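Local coordinates for protein sugar kinase, pfkB family (PDB 2AJR) that probably transfers phosphate from ATP to a phosphorylated sugar, possibly as a 1-phosphofructokinase of the pfkB carbohydrate kinase family, and binds a magnesium ion, at residues L64-V69 and F283-A288; V147-I152 and G278-F283. One frame throughout, in Å; residues are numbered along the deposited sequence.

Contact 1: residues L64-V69 and F283-A288; sequences LGVPSV and FIKHGA
V66 sets CG1 anti to its own backbone N (chi1 178°), and I284 carries an extended CG1-CD1 arm (chi2 -172°) out from its helix. The two side chains therefore meet tip to tip, V66 CG1 lying 3.5 Å from I284 CD1. This joins the turn after helix 53-63 to the C-terminal part of helix 271-286 in the ribokinase-like alpha/beta fold of the pfkB family. The turn is a Schellman motif, with G65 at positive phi as its C-prime residue. V66 follows at once and then leads into strand 68-75. The contact is small and apolar, with about 123 Å² buried in all and no hydrogen bond between 64-69 and 283-288. V14 of the inner strand 14-18 touches both V66 and I284. Y281, one turn before K285 on the same helix, also packs on V66.

G287, with positive phi, has left the helical conformation. Its N still donates to F283 O over 3.0 Å, a backbone bond within 283-288.

The other V66 methyl faces the aliphatic part of K285. This exposed lysine borders the buried valine with methylene carbon. K285 bends at its second torsion (chi2 -53°) and then runs straight. Its CE passes 4.4 Å from V66 CG2.

Contact 2: residues V147-I152 and G278-F283; sequences VDCVVI and GMVYYF
V280 is the bump that meets strand 149-153, pushing its two methyls against C149 and V151. These are alternate residues of the strand, and both point toward the helix. V280 sits over the gap between them, with one methyl against each. Helix 271-286 here packs on the central sheet of the ribokinase-like alpha/beta fold. The short helix and strand segments run nearly antiparallel, at 172°, with their axes 10.6 Å apart.

V280 forks across the two strand residues. Its CG1 reaches C149 SG at 4.0 Å. Its CG2 meets V151 CG2 at 3.8 Å, and these two valines cross obliquely. C149 in turn fits between V280 and F283, which lies almost one helical turn further on. The first torsion of C149, 82°, places SG between the backbone N and the carbonyl carbon, and from there it reaches V280. C149 CB approaches the F283 ring obliquely.

The contact is apolar, and no hydrogen bond joins the two segments. C149, V151 and V280 are all buried. F178 of the adjacent strand 178-182 stacks on the F283 ring and touches C149, while V14 on the other neighbouring strand touches C149 and V280. V150 points to the other side of the sheet, where it meets V179 and L15. At the F283 end of the contact, F283 CE2 lies 4.3 Å from C149 CB.

Overall arrangement
Both contacts use helix 271-286, and their centres are about 6 Å apart. F283 belongs to both helix segments but touches across only in contact 2. Contact 2 is the core one. Its helix side chains press on a middle strand of the large sheet, and its touching residues are apolar. Contact 1 lies further from the centre of the chain, about 16 Å against 12 Å, and is partly buried. It adds an exposed lysine to its valine-isoleucine pair and holds a turn, not the strand itself. Y281, from the helix segment of contact 2, has its CD1 3.7 Å from V66 CG2. V14 touches residues of both contacts. Both lie away from the magnesium site.

Contact 1: residues L64-V69 and F283-A288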
# COMPACT_ATOMS: atom_id res chain seq x y z
N LEU A 64 19.35 -21.62 3.78
CA LEU A 64 19.85 -22.98 3.89
C LEU A 64 21.18 -23.16 3.17
O LEU A 64 21.62 -24.29 2.93
CB LEU A 64 18.82 -23.97 3.34
CG LEU A 64 17.45 -23.92 3.99
CD1 LEU A 64 16.42 -24.77 3.21
CD2 LEU A 64 17.56 -24.34 5.45
N GLY A 65 21.81 -22.05 2.79
CA GLY A 65 23.12 -22.08 2.16
C GLY A 65 23.14 -22.50 0.69
O GLY A 65 24.19 -22.72 0.15
N VAL A 66 21.98 -22.61 0.04
CA VAL A 66 21.94 -22.96 -1.38
C VAL A 66 21.79 -21.68 -2.21
O VAL A 66 20.85 -20.92 -2.00
CB VAL A 66 20.78 -23.93 -1.66
CG1 VAL A 66 20.69 -24.26 -3.15
CG2 VAL A 66 20.95 -25.19 -0.81
N PRO A 67 22.71 -21.43 -3.16
CA PRO A 67 22.63 -20.25 -4.01
C PRO A 67 21.60 -20.40 -5.10
O PRO A 67 21.23 -21.53 -5.46
CB PRO A 67 24.03 -20.14 -4.61
CG PRO A 67 24.62 -21.51 -4.53
CD PRO A 67 23.89 -22.27 -3.48
N SER A 68 21.10 -19.27 -5.60
CA SER A 68 20.18 -19.30 -6.72
C SER A 68 20.37 -18.09 -7.61
O SER A 68 20.89 -17.08 -7.16
CB SER A 68 18.71 -19.38 -6.24
OG SER A 68 18.40 -18.40 -5.24
N VAL A 69 19.97 -18.22 -8.88
CA VAL A 69 19.71 -17.06 -9.73
C VAL A 69 18.21 -16.80 -9.76
O VAL A 69 17.42 -17.71 -10.03
CB VAL A 69 20.19 -17.27 -11.17
CG1 VAL A 69 19.81 -16.05 -12.03
CG2 VAL A 69 21.69 -17.51 -11.18
N PHE A 283 16.25 -32.30 -2.62
CA PHE A 283 16.67 -32.82 -3.91
C PHE A 283 18.16 -32.58 -4.10
O PHE A 283 18.92 -33.54 -4.31
CB PHE A 283 15.87 -32.16 -5.03
CG PHE A 283 16.28 -32.60 -6.40
CD1 PHE A 283 16.10 -33.90 -6.80
CD2 PHE A 283 16.83 -31.70 -7.29
CE1 PHE A 283 16.47 -34.30 -8.06
CE2 PHE A 283 17.21 -32.09 -8.54
CZ PHE A 283 17.03 -33.40 -8.93
N ILE A 284 18.60 -31.33 -3.98
CA ILE A 284 20.02 -31.01 -4.13
C ILE A 284 20.91 -31.80 -3.18
O ILE A 284 21.91 -32.37 -3.61
CB ILE A 284 20.29 -29.52 -3.91
CG1 ILE A 284 19.72 -28.67 -5.05
CG2 ILE A 284 21.80 -29.29 -3.78
CD1 ILE A 284 20.14 -27.24 -4.98
N LYS A 285 20.54 -31.85 -1.90
CA LYS A 285 21.42 -32.43 -0.88
C LYS A 285 21.34 -33.96 -0.78
O LYS A 285 22.38 -34.62 -0.77
CB LYS A 285 21.18 -31.79 0.50
CG LYS A 285 21.59 -30.32 0.62
CD LYS A 285 23.04 -30.02 0.18
CE LYS A 285 23.45 -28.56 0.48
NZ LYS A 285 24.72 -28.12 -0.20
N HIS A 286 20.15 -34.53 -0.71
CA HIS A 286 20.01 -35.99 -0.51
C HIS A 286 19.34 -36.75 -1.67
O HIS A 286 18.93 -37.89 -1.48
CB HIS A 286 19.26 -36.26 0.80
CG HIS A 286 19.68 -35.36 1.92
ND1 HIS A 286 18.78 -34.60 2.64
CD2 HIS A 286 20.90 -35.07 2.42
CE1 HIS A 286 19.43 -33.89 3.54
NE2 HIS A 286 20.71 -34.15 3.43
N GLY A 287 19.24 -36.14 -2.85
CA GLY A 287 18.74 -36.83 -4.05
C GLY A 287 17.22 -36.91 -4.17
O GLY A 287 16.47 -36.38 -3.33
N ALA A 288 16.76 -37.62 -5.20
CA ALA A 288 15.36 -37.63 -5.61
C ALA A 288 14.51 -38.70 -4.92
O ALA A 288 13.83 -39.49 -5.58
CB ALA A 288 15.27 -37.80 -7.11

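Contact 2: residues V147-I152 and G278-F283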
# COMPACT_ATOMS: atom_id res chain seq x y z
N VAL A 147 22.61 -24.15 -14.72
CA VAL A 147 21.88 -24.65 -13.54
C VAL A 147 21.45 -26.11 -13.64
O VAL A 147 21.26 -26.64 -14.75
CB VAL A 147 20.59 -23.81 -13.23
CG1 VAL A 147 20.90 -22.33 -13.24
CG2 VAL A 147 19.47 -24.14 -14.23
N ASP A 148 21.26 -26.74 -12.48
CA ASP A 148 20.89 -28.15 -12.37
C ASP A 148 19.38 -28.36 -12.21
O ASP A 148 18.86 -29.40 -12.57
CB ASP A 148 21.66 -28.81 -11.20
N CYS A 149 18.68 -27.36 -11.67
CA CYS A 149 17.22 -27.41 -11.60
C CYS A 149 16.56 -26.04 -11.55
O CYS A 149 17.17 -25.06 -11.14
CB CYS A 149 16.79 -28.24 -10.40
SG CYS A 149 16.80 -27.36 -8.88
N VAL A 150 15.29 -25.98 -11.94
CA VAL A 150 14.56 -24.72 -12.08
C VAL A 150 13.23 -24.76 -11.32
O VAL A 150 12.58 -25.81 -11.24
CB VAL A 150 14.28 -24.42 -13.58
CG1 VAL A 150 13.26 -25.40 -14.16
CG2 VAL A 150 13.79 -22.99 -13.76
N VAL A 151 12.85 -23.60 -10.78
CA VAL A 151 11.58 -23.43 -10.07
C VAL A 151 10.78 -22.35 -10.75
O VAL A 151 11.24 -21.21 -10.82
CB VAL A 151 11.79 -22.99 -8.63
CG1 VAL A 151 10.43 -22.75 -7.96
CG2 VAL A 151 12.64 -24.00 -7.88
N ILE A 152 9.60 -22.71 -11.25
CA ILE A 152 8.72 -21.78 -11.93
C ILE A 152 7.45 -21.69 -11.11
O ILE A 152 6.67 -22.63 -11.08
CB ILE A 152 8.34 -22.25 -13.33
CG1 ILE A 152 9.58 -22.39 -14.22
CG2 ILE A 152 7.36 -21.27 -13.95
CD1 ILE A 152 9.53 -23.57 -15.15
N GLY A 278 12.20 -26.17 0.59
CA GLY A 278 12.62 -27.35 1.32
C GLY A 278 12.82 -28.51 0.37
O GLY A 278 13.83 -29.19 0.43
N MSE A 279 11.85 -28.71 -0.52
CA MSE A 279 11.95 -29.77 -1.51
C MSE A 279 13.16 -29.57 -2.41
O MSE A 279 13.89 -30.53 -2.67
CB MSE A 279 10.69 -29.84 -2.36
CG MSE A 279 9.51 -30.36 -1.60
SE MSE A 279 7.97 -30.75 -2.75
CE MSE A 279 8.12 -32.71 -2.87
N VAL A 280 13.38 -28.35 -2.87
CA VAL A 280 14.54 -28.08 -3.72
C VAL A 280 15.82 -28.46 -2.96
O VAL A 280 16.64 -29.21 -3.47
CB VAL A 280 14.60 -26.62 -4.23
CG1 VAL A 280 15.82 -26.43 -5.14
CG2 VAL A 280 13.34 -26.28 -4.98
N TYR A 281 15.95 -27.98 -1.73
CA TYR A 281 17.09 -28.30 -0.87
C TYR A 281 17.30 -29.81 -0.70
O TYR A 281 18.43 -30.29 -0.74
CB TYR A 281 16.93 -27.65 0.51
CG TYR A 281 18.00 -28.01 1.52
CD1 TYR A 281 19.17 -27.27 1.61
CD2 TYR A 281 17.84 -29.08 2.40
CE1 TYR A 281 20.17 -27.58 2.54
CE2 TYR A 281 18.84 -29.40 3.34
CZ TYR A 281 19.99 -28.64 3.40
OH TYR A 281 20.98 -28.93 4.30
N TYR A 282 16.22 -30.55 -0.48
CA TYR A 282 16.33 -31.98 -0.23
C TYR A 282 16.83 -32.67 -1.48
O TYR A 282 17.68 -33.55 -1.41
CB TYR A 282 14.99 -32.60 0.18
CG TYR A 282 15.14 -34.03 0.68
CD1 TYR A 282 15.29 -35.10 -0.20
CD2 TYR A 282 15.15 -34.31 2.04
CE1 TYR A 282 15.45 -36.41 0.27
CE2 TYR A 282 15.31 -35.61 2.52
CZ TYR A 282 15.46 -36.66 1.64
OH TYR A 282 15.60 -37.93 2.15
N PHE A 283 16.25 -32.30 -2.62
CA PHE A 283 16.67 -32.82 -3.91
C PHE A 283 18.16 -32.58 -4.10
O PHE A 283 18.92 -33.54 -4.31
CB PHE A 283 15.87 -32.16 -5.03
CG PHE A 283 16.28 -32.60 -6.40
CD1 PHE A 283 16.10 -33.90 -6.80
CD2 PHE A 283 16.83 -31.70 -7.29
CE1 PHE A 283 16.47 -34.30 -8.06
CE2 PHE A 283 17.21 -32.09 -8.54
CZ PHE A 283 17.03 -33.40 -8.93